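Local coordinates for protein peroxisomal acyl-CoA oxidase 1A (PDB 2FON) that probably oxidises acyl-CoA thioesters with FAD as cofactor, as a peroxisomal acyl-CoA oxidase of fatty-acid beta-oxidation, at residues I321-G333 with T341-L353. Sequence-based numbering, arbitrary orientation.
Sequences IATRYSAVRRQFG and TQVIDYKTQQNRL. With FAD (flavin-adenine dinucleotide), chain D.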
loop_
_atom_site.group_PDB
_atom_site.type_symbol
_atom_site.label_atom_id
_atom_site.label_comp_id
_atom_site.label_asym_id
_atom_site.label_seq_id
_atom_site.Cartn_x
_atom_site.Cartn_y
_atom_site.Cartn_z
ATOM N N ILE B 321 -9.064 9.661 10.420
ATOM C CA ILE B 321 -9.926 9.766 9.252
ATOM C C ILE B 321 -10.840 8.552 8.978
ATOM O O ILE B 321 -12.046 8.739 8.897
ATOM C CB ILE B 321 -9.165 10.104 8.052
ATOM C CG1 ILE B 321 -8.483 11.438 8.277
ATOM C CG2 ILE B 321 -10.071 10.102 6.871
ATOM C CD1 ILE B 321 -7.129 11.477 7.651
ATOM N N ALA B 322 -10.322 7.326 8.879
ATOM C CA ALA B 322 -11.208 6.176 8.628
ATOM C C ALA B 322 -12.319 5.988 9.693
ATOM O O ALA B 322 -13.432 5.522 9.386
ATOM C CB ALA B 322 -10.414 4.921 8.502
ATOM N N THR B 323 -12.015 6.356 10.936
ATOM C CA THR B 323 -12.946 6.154 12.005
ATOM C C THR B 323 -14.116 7.134 11.858
ATOM O O THR B 323 -15.282 6.711 11.766
ATOM C CB THR B 323 -12.263 6.253 13.390
ATOM O OG1 THR B 323 -11.386 5.128 13.535
ATOM C CG2 THR B 323 -13.290 6.247 14.539
ATOM N N ARG B 324 -13.816 8.428 11.788
ATOM C CA ARG B 324 -14.871 9.403 11.585
ATOM C C ARG B 324 -15.614 9.072 10.315
ATOM O O ARG B 324 -16.844 8.991 10.332
ATOM C CB ARG B 324 -14.318 10.812 11.547
ATOM C CG ARG B 324 -13.730 11.280 12.872
ATOM C CD ARG B 324 -13.397 12.763 12.811
ATOM N NE ARG B 324 -12.953 13.233 14.125
ATOM C CZ ARG B 324 -12.116 14.254 14.312
ATOM N NH1 ARG B 324 -11.619 14.897 13.249
ATOM N NH2 ARG B 324 -11.775 14.624 15.565
ATOM N N TYR B 325 -14.902 8.837 9.206
ATOM C CA TYR B 325 -15.646 8.436 8.014
ATOM C C TYR B 325 -16.530 7.185 8.251
ATOM O O TYR B 325 -17.682 7.187 7.811
ATOM C CB TYR B 325 -14.772 8.212 6.824
ATOM C CG TYR B 325 -15.545 7.920 5.555
ATOM C CD1 TYR B 325 -16.300 8.934 4.912
ATOM C CD2 TYR B 325 -15.526 6.639 4.979
ATOM C CE1 TYR B 325 -17.008 8.698 3.749
ATOM C CE2 TYR B 325 -16.246 6.369 3.796
ATOM C CZ TYR B 325 -16.980 7.417 3.191
ATOM O OH TYR B 325 -17.650 7.182 1.999
ATOM N N SER B 326 -16.039 6.149 8.944
ATOM C CA SER B 326 -16.891 4.978 9.210
ATOM C C SER B 326 -18.161 5.230 10.072
ATOM O O SER B 326 -19.195 4.587 9.876
ATOM C CB SER B 326 -16.077 3.796 9.750
ATOM O OG SER B 326 -14.951 3.554 8.924
ATOM N N ALA B 327 -18.088 6.138 11.029
ATOM C CA ALA B 327 -19.272 6.501 11.751
ATOM C C ALA B 327 -20.278 7.276 10.852
ATOM O O ALA B 327 -21.482 7.240 11.092
ATOM C CB ALA B 327 -18.905 7.293 12.971
ATOM N N VAL B 328 -19.816 7.956 9.826
ATOM C CA VAL B 328 -20.724 8.769 9.044
ATOM C C VAL B 328 -21.350 7.973 7.830
ATOM O O VAL B 328 -22.591 7.987 7.613
ATOM C CB VAL B 328 -19.968 10.072 8.597
ATOM C CG1 VAL B 328 -20.663 10.811 7.436
ATOM C CG2 VAL B 328 -19.735 10.973 9.774
ATOM N N ARG B 329 -20.469 7.330 7.029
ATOM C CA ARG B 329 -20.831 6.322 6.027
ATOM C C ARG B 329 -21.779 5.219 6.516
ATOM O O ARG B 329 -21.383 4.331 7.369
ATOM C CB ARG B 329 -19.578 5.603 5.556
ATOM C CG ARG B 329 -19.772 4.853 4.163
ATOM C CD ARG B 329 -20.329 5.735 3.018
ATOM N NE ARG B 329 -20.320 4.980 1.769
ATOM C CZ ARG B 329 -20.580 5.479 0.551
ATOM N NH1 ARG B 329 -20.877 6.748 0.363
ATOM N NH2 ARG B 329 -20.507 4.702 -0.502
ATOM N N ARG B 330 -22.997 5.243 5.959
ATOM C CA ARG B 330 -23.930 4.144 6.117
ATOM C C ARG B 330 -24.001 3.361 4.801
ATOM O O ARG B 330 -23.883 3.941 3.727
ATOM C CB ARG B 330 -25.283 4.715 6.460
ATOM C CG ARG B 330 -25.193 5.719 7.582
ATOM C CD ARG B 330 -26.534 6.273 7.928
ATOM N NE ARG B 330 -26.441 7.067 9.145
ATOM C CZ ARG B 330 -26.829 6.633 10.363
ATOM N NH1 ARG B 330 -27.334 5.406 10.555
ATOM N NH2 ARG B 330 -26.691 7.436 11.413
ATOM N N GLN B 331 -24.151 2.037 4.861
ATOM C CA GLN B 331 -24.294 1.250 3.631
ATOM C C GLN B 331 -24.886 -0.096 3.962
ATOM O O GLN B 331 -24.363 -0.764 4.833
ATOM C CB GLN B 331 -22.939 1.087 2.891
ATOM C CG GLN B 331 -23.028 0.923 1.386
ATOM C CD GLN B 331 -23.558 2.170 0.631
ATOM O OE1 GLN B 331 -23.998 2.066 -0.525
ATOM N NE2 GLN B 331 -23.484 3.353 1.265
ATOM N N PHE B 332 -25.957 -0.477 3.256
ATOM C CA PHE B 332 -26.778 -1.638 3.588
ATOM C C PHE B 332 -27.610 -1.558 4.888
ATOM O O PHE B 332 -27.546 -0.576 5.635
ATOM C CB PHE B 332 -25.955 -2.905 3.598
ATOM C CG PHE B 332 -25.355 -3.206 2.294
ATOM C CD1 PHE B 332 -23.970 -2.947 2.063
ATOM C CD2 PHE B 332 -26.153 -3.695 1.251
ATOM C CE1 PHE B 332 -23.404 -3.194 0.827
ATOM C CE2 PHE B 332 -25.596 -3.973 -0.001
ATOM C CZ PHE B 332 -24.214 -3.718 -0.225
ATOM N N GLY B 333 -28.415 -2.603 5.111
ATOM C CA GLY B 333 -29.002 -2.862 6.409
ATOM C C GLY B 333 -30.206 -2.006 6.722
ATOM O O GLY B 333 -30.653 -1.928 7.866
ATOM N N THR B 341 -27.201 1.152 7.875
ATOM C CA THR B 341 -26.267 0.932 8.969
ATOM C C THR B 341 -24.931 1.651 8.733
ATOM O O THR B 341 -24.316 1.544 7.665
ATOM C CB THR B 341 -26.026 -0.574 9.127
ATOM O OG1 THR B 341 -27.283 -1.226 9.311
ATOM C CG2 THR B 341 -25.134 -0.903 10.300
ATOM N N GLN B 342 -24.473 2.409 9.722
ATOM C CA GLN B 342 -23.139 2.983 9.620
ATOM C C GLN B 342 -22.141 1.848 9.482
ATOM O O GLN B 342 -22.270 0.836 10.199
ATOM C CB GLN B 342 -22.802 3.751 10.857
ATOM C CG GLN B 342 -23.742 4.895 11.139
ATOM C CD GLN B 342 -23.809 5.068 12.603
ATOM O OE1 GLN B 342 -24.536 4.345 13.265
ATOM N NE2 GLN B 342 -22.959 5.913 13.138
ATOM N N VAL B 343 -21.155 1.995 8.591
ATOM C CA VAL B 343 -20.288 0.850 8.323
ATOM C C VAL B 343 -19.404 0.466 9.500
ATOM O O VAL B 343 -19.050 -0.673 9.673
ATOM C CB VAL B 343 -19.473 0.985 7.048
ATOM C CG1 VAL B 343 -20.355 0.755 5.807
ATOM C CG2 VAL B 343 -18.694 2.301 7.010
ATOM N N ILE B 344 -19.092 1.421 10.344
ATOM C CA ILE B 344 -18.462 1.138 11.622
ATOM C C ILE B 344 -19.238 0.161 12.484
ATOM O O ILE B 344 -18.640 -0.423 13.383
ATOM C CB ILE B 344 -18.225 2.423 12.407
ATOM C CG1 ILE B 344 -17.172 2.196 13.478
ATOM C CG2 ILE B 344 -19.473 2.889 13.012
ATOM C CD1 ILE B 344 -16.323 3.447 13.786
ATOM N N ASP B 345 -20.543 -0.034 12.260
ATOM C CA ASP B 345 -21.234 -1.047 13.064
ATOM C C ASP B 345 -20.887 -2.457 12.628
ATOM O O ASP B 345 -21.202 -3.377 13.328
ATOM C CB ASP B 345 -22.765 -0.894 13.045
ATOM C CG ASP B 345 -23.271 0.350 13.803
ATOM O OD1 ASP B 345 -24.469 0.692 13.593
ATOM O OD2 ASP B 345 -22.502 0.992 14.582
ATOM N N TYR B 346 -20.284 -2.633 11.453
ATOM C CA TYR B 346 -19.983 -3.992 10.934
ATOM C C TYR B 346 -18.739 -4.599 11.541
ATOM O O TYR B 346 -17.767 -3.907 11.802
ATOM C CB TYR B 346 -19.842 -4.005 9.408
ATOM C CG TYR B 346 -21.103 -3.672 8.708
ATOM C CD1 TYR B 346 -21.081 -2.907 7.529
ATOM C CD2 TYR B 346 -22.326 -4.098 9.216
ATOM C CE1 TYR B 346 -22.308 -2.576 6.850
ATOM C CE2 TYR B 346 -23.513 -3.784 8.587
ATOM C CZ TYR B 346 -23.521 -3.018 7.397
ATOM O OH TYR B 346 -24.715 -2.710 6.775
ATOM N N LYS B 347 -18.748 -5.904 11.717
ATOM C CA LYS B 347 -17.680 -6.570 12.447
ATOM C C LYS B 347 -16.420 -6.727 11.543
ATOM O O LYS B 347 -15.291 -6.872 12.023
ATOM C CB LYS B 347 -18.252 -7.870 13.065
ATOM C CG LYS B 347 -17.530 -8.548 14.286
ATOM C CD LYS B 347 -17.435 -7.729 15.583
ATOM C CE LYS B 347 -18.779 -7.400 16.183
ATOM N NZ LYS B 347 -18.612 -6.675 17.486
ATOM N N THR B 348 -16.600 -6.629 10.237
ATOM C CA THR B 348 -15.465 -6.682 9.332
ATOM C C THR B 348 -14.763 -5.358 9.244
ATOM O O THR B 348 -13.514 -5.315 9.180
ATOM C CB THR B 348 -15.833 -7.108 7.928
ATOM O OG1 THR B 348 -17.003 -6.420 7.497
ATOM C CG2 THR B 348 -16.103 -8.590 7.885
ATOM N N GLN B 349 -15.543 -4.277 9.225
ATOM C CA GLN B 349 -14.989 -2.955 9.371
ATOM C C GLN B 349 -14.282 -2.875 10.707
ATOM O O GLN B 349 -13.121 -2.527 10.779
ATOM C CB GLN B 349 -16.058 -1.891 9.279
ATOM C CG GLN B 349 -15.475 -0.509 9.053
ATOM C CD GLN B 349 -15.244 -0.216 7.622
ATOM O OE1 GLN B 349 -15.436 -1.093 6.776
ATOM N NE2 GLN B 349 -14.875 1.033 7.307
ATOM N N GLN B 350 -14.942 -3.260 11.774
ATOM C CA GLN B 350 -14.223 -3.382 13.054
ATOM C C GLN B 350 -12.904 -4.178 13.041
ATOM O O GLN B 350 -11.863 -3.664 13.460
ATOM C CB GLN B 350 -15.162 -3.848 14.132
ATOM C CG GLN B 350 -16.177 -2.777 14.442
ATOM C CD GLN B 350 -17.336 -3.361 15.173
ATOM O OE1 GLN B 350 -17.205 -4.411 15.842
ATOM N NE2 GLN B 350 -18.511 -2.709 15.049
ATOM N N ASN B 351 -12.924 -5.379 12.474
ATOM C CA ASN B 351 -11.684 -6.189 12.323
ATOM C C ASN B 351 -10.551 -5.606 11.516
ATOM O O ASN B 351 -9.436 -5.967 11.719
ATOM C CB ASN B 351 -11.968 -7.582 11.749
ATOM C CG ASN B 351 -10.794 -8.550 11.938
ATOM O OD1 ASN B 351 -10.126 -8.572 12.983
ATOM N ND2 ASN B 351 -10.573 -9.382 10.937
ATOM N N ARG B 352 -10.820 -4.737 10.569
ATOM C CA ARG B 352 -9.699 -4.078 9.929
ATOM C C ARG B 352 -9.362 -2.756 10.600
ATOM O O ARG B 352 -8.209 -2.386 10.613
ATOM C CB ARG B 352 -9.917 -3.917 8.433
ATOM C CG ARG B 352 -10.942 -4.905 7.831
ATOM C CD ARG B 352 -10.881 -4.921 6.374
ATOM N NE ARG B 352 -11.996 -4.279 5.705
ATOM C CZ ARG B 352 -11.886 -3.387 4.706
ATOM N NH1 ARG B 352 -10.705 -2.962 4.249
ATOM N NH2 ARG B 352 -12.978 -2.912 4.136
ATOM N N LEU B 353 -10.321 -2.074 11.224
ATOM C CA LEU B 353 -10.065 -0.714 11.759
ATOM C C LEU B 353 -9.573 -0.622 13.207
ATOM O O LEU B 353 -8.524 -0.013 13.472
ATOM C CB LEU B 353 -11.272 0.177 11.572
ATOM C CG LEU B 353 -11.201 1.554 12.192
ATOM C CD1 LEU B 353 -10.500 2.478 11.246
ATOM C CD2 LEU B 353 -12.597 2.091 12.502
HETATM P PA FAD D . -18.786 1.347 0.469
HETATM O O1A FAD D . -19.681 0.177 0.162
HETATM O O2A FAD D . -19.485 2.625 0.941
HETATM O O5B FAD D . -17.792 0.757 1.526
HETATM C C5B FAD D . -17.119 1.627 2.403
HETATM C C4B FAD D . -16.614 0.648 3.454
HETATM O O4B FAD D . -17.737 0.030 4.057
HETATM C C3B FAD D . -15.760 -0.477 2.870
HETATM O O3B FAD D . -14.805 -0.741 3.828
HETATM C C2B FAD D . -16.668 -1.662 2.886
HETATM O O2B FAD D . -15.964 -2.851 3.041
HETATM C C1B FAD D . -17.545 -1.351 4.088
HETATM N N9A FAD D . -18.829 -2.004 3.867
HETATM C C8A FAD D . -19.846 -1.547 3.078
HETATM N N7A FAD D . -20.834 -2.474 3.147
HETATM C C5A FAD D . -20.466 -3.484 3.975
HETATM C C6A FAD D . -21.096 -4.653 4.409
HETATM N N6A FAD D . -22.314 -4.943 3.963
HETATM N N1A FAD D . -20.447 -5.511 5.274
HETATM C C2A FAD D . -19.182 -5.224 5.735
HETATM N N3A FAD D . -18.574 -4.065 5.319
HETATM C C4A FAD D . -19.195 -3.210 4.439
HETATM N N1 FAD D . -19.129 3.504 -10.590
HETATM C C2 FAD D . -19.879 3.559 -11.761
HETATM O O2 FAD D . -21.124 3.379 -11.775
HETATM N N3 FAD D . -19.201 3.744 -12.946
HETATM C C4 FAD D . -17.844 3.905 -12.964
HETATM O O4 FAD D . -17.295 4.111 -14.047
HETATM C C4X FAD D . -17.114 3.867 -11.786
HETATM N N5 FAD D . -15.736 4.073 -11.795
HETATM C C5X FAD D . -14.995 4.112 -10.655
HETATM C C6 FAD D . -13.658 4.345 -10.787
HETATM C C7 FAD D . -12.860 4.368 -9.660
HETATM C C7M FAD D . -11.381 4.620 -9.870
HETATM C C8 FAD D . -13.455 4.136 -8.378
HETATM C C8M FAD D . -12.663 4.163 -7.105
HETATM C C9 FAD D . -14.816 3.909 -8.277
HETATM C C9A FAD D . -15.622 3.915 -9.432
HETATM N N10 FAD D . -17.034 3.696 -9.405
HETATM C C10 FAD D . -17.762 3.671 -10.589
HETATM C "C1'" FAD D . -17.795 3.406 -8.131
HETATM C "C2'" FAD D . -17.240 2.033 -7.771
HETATM O "O2'" FAD D . -17.520 1.095 -8.742
HETATM C "C3'" FAD D . -17.772 1.314 -6.575
HETATM O "O3'" FAD D . -19.099 0.884 -6.782
HETATM C "C4'" FAD D . -17.655 2.069 -5.287
HETATM O "O4'" FAD D . -16.348 2.615 -5.179
HETATM C "C5'" FAD D . -17.986 1.028 -4.210
HETATM O "O5'" FAD D . -17.331 1.426 -3.042
HETATM P P FAD D . -18.014 2.441 -2.031
HETATM O O1P FAD D . -17.402 3.803 -2.285
HETATM O O2P FAD D . -19.528 2.291 -2.249
HETATM O O3P FAD D . -17.660 1.725 -0.625
#
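S326 OG accepts an N-H from Q349 NE2 at 3.0 Å, lying in the amide plane, and gives its own proton to A322 O. Q349 reaches it because CG stands anti to the backbone N (chi1 -165°) and the chain then bends at chi2; the same NE2 also bonds L417 O, while OE1 lies beside the FAD ribose. A small serine suits this spot, where its helix faces 347-353, running antiparallel (172°). Farther along the helices, small A322 makes room for L353, with A322 CB 3.7 Å from L353 CD1.

Where helix 321-328 ends, Q342 NE2 bonds A327 O at 2.9 Å, on a lone pair; E29 is a second partner. The R330 guanidinium stacks on that amide, planes 24° apart, with Q342 CG 3.6 Å from R330 CZ over the centre of one face; R330 NH1 bonds E340 O. Backbone bonds from V343 N to R329 O and from Q331 N to T341 O flank a single beta bridge, R330 with Q342.

Y346 OH donates to Q331 O at 2.8 Å, and its CE1 lies 3.4 Å from FAD C6A, so one tyrosine serves both loop and adenine. A phenylalanine here would probably leave the Q331 carbonyl without this donor and its loop less firmly set beside the adenine. R329, its guanidinium edge toward the cofactor, donates from NE and NH2 to FAD O2A, a charge suited to the diphosphate. With T157, S163 and T441 of the second subunit also bonding FAD, this helical hairpin forms part of the adenosine-diphosphate side of the intersubunit FAD site, as in the acyl-CoA dehydrogenase and oxidase fold.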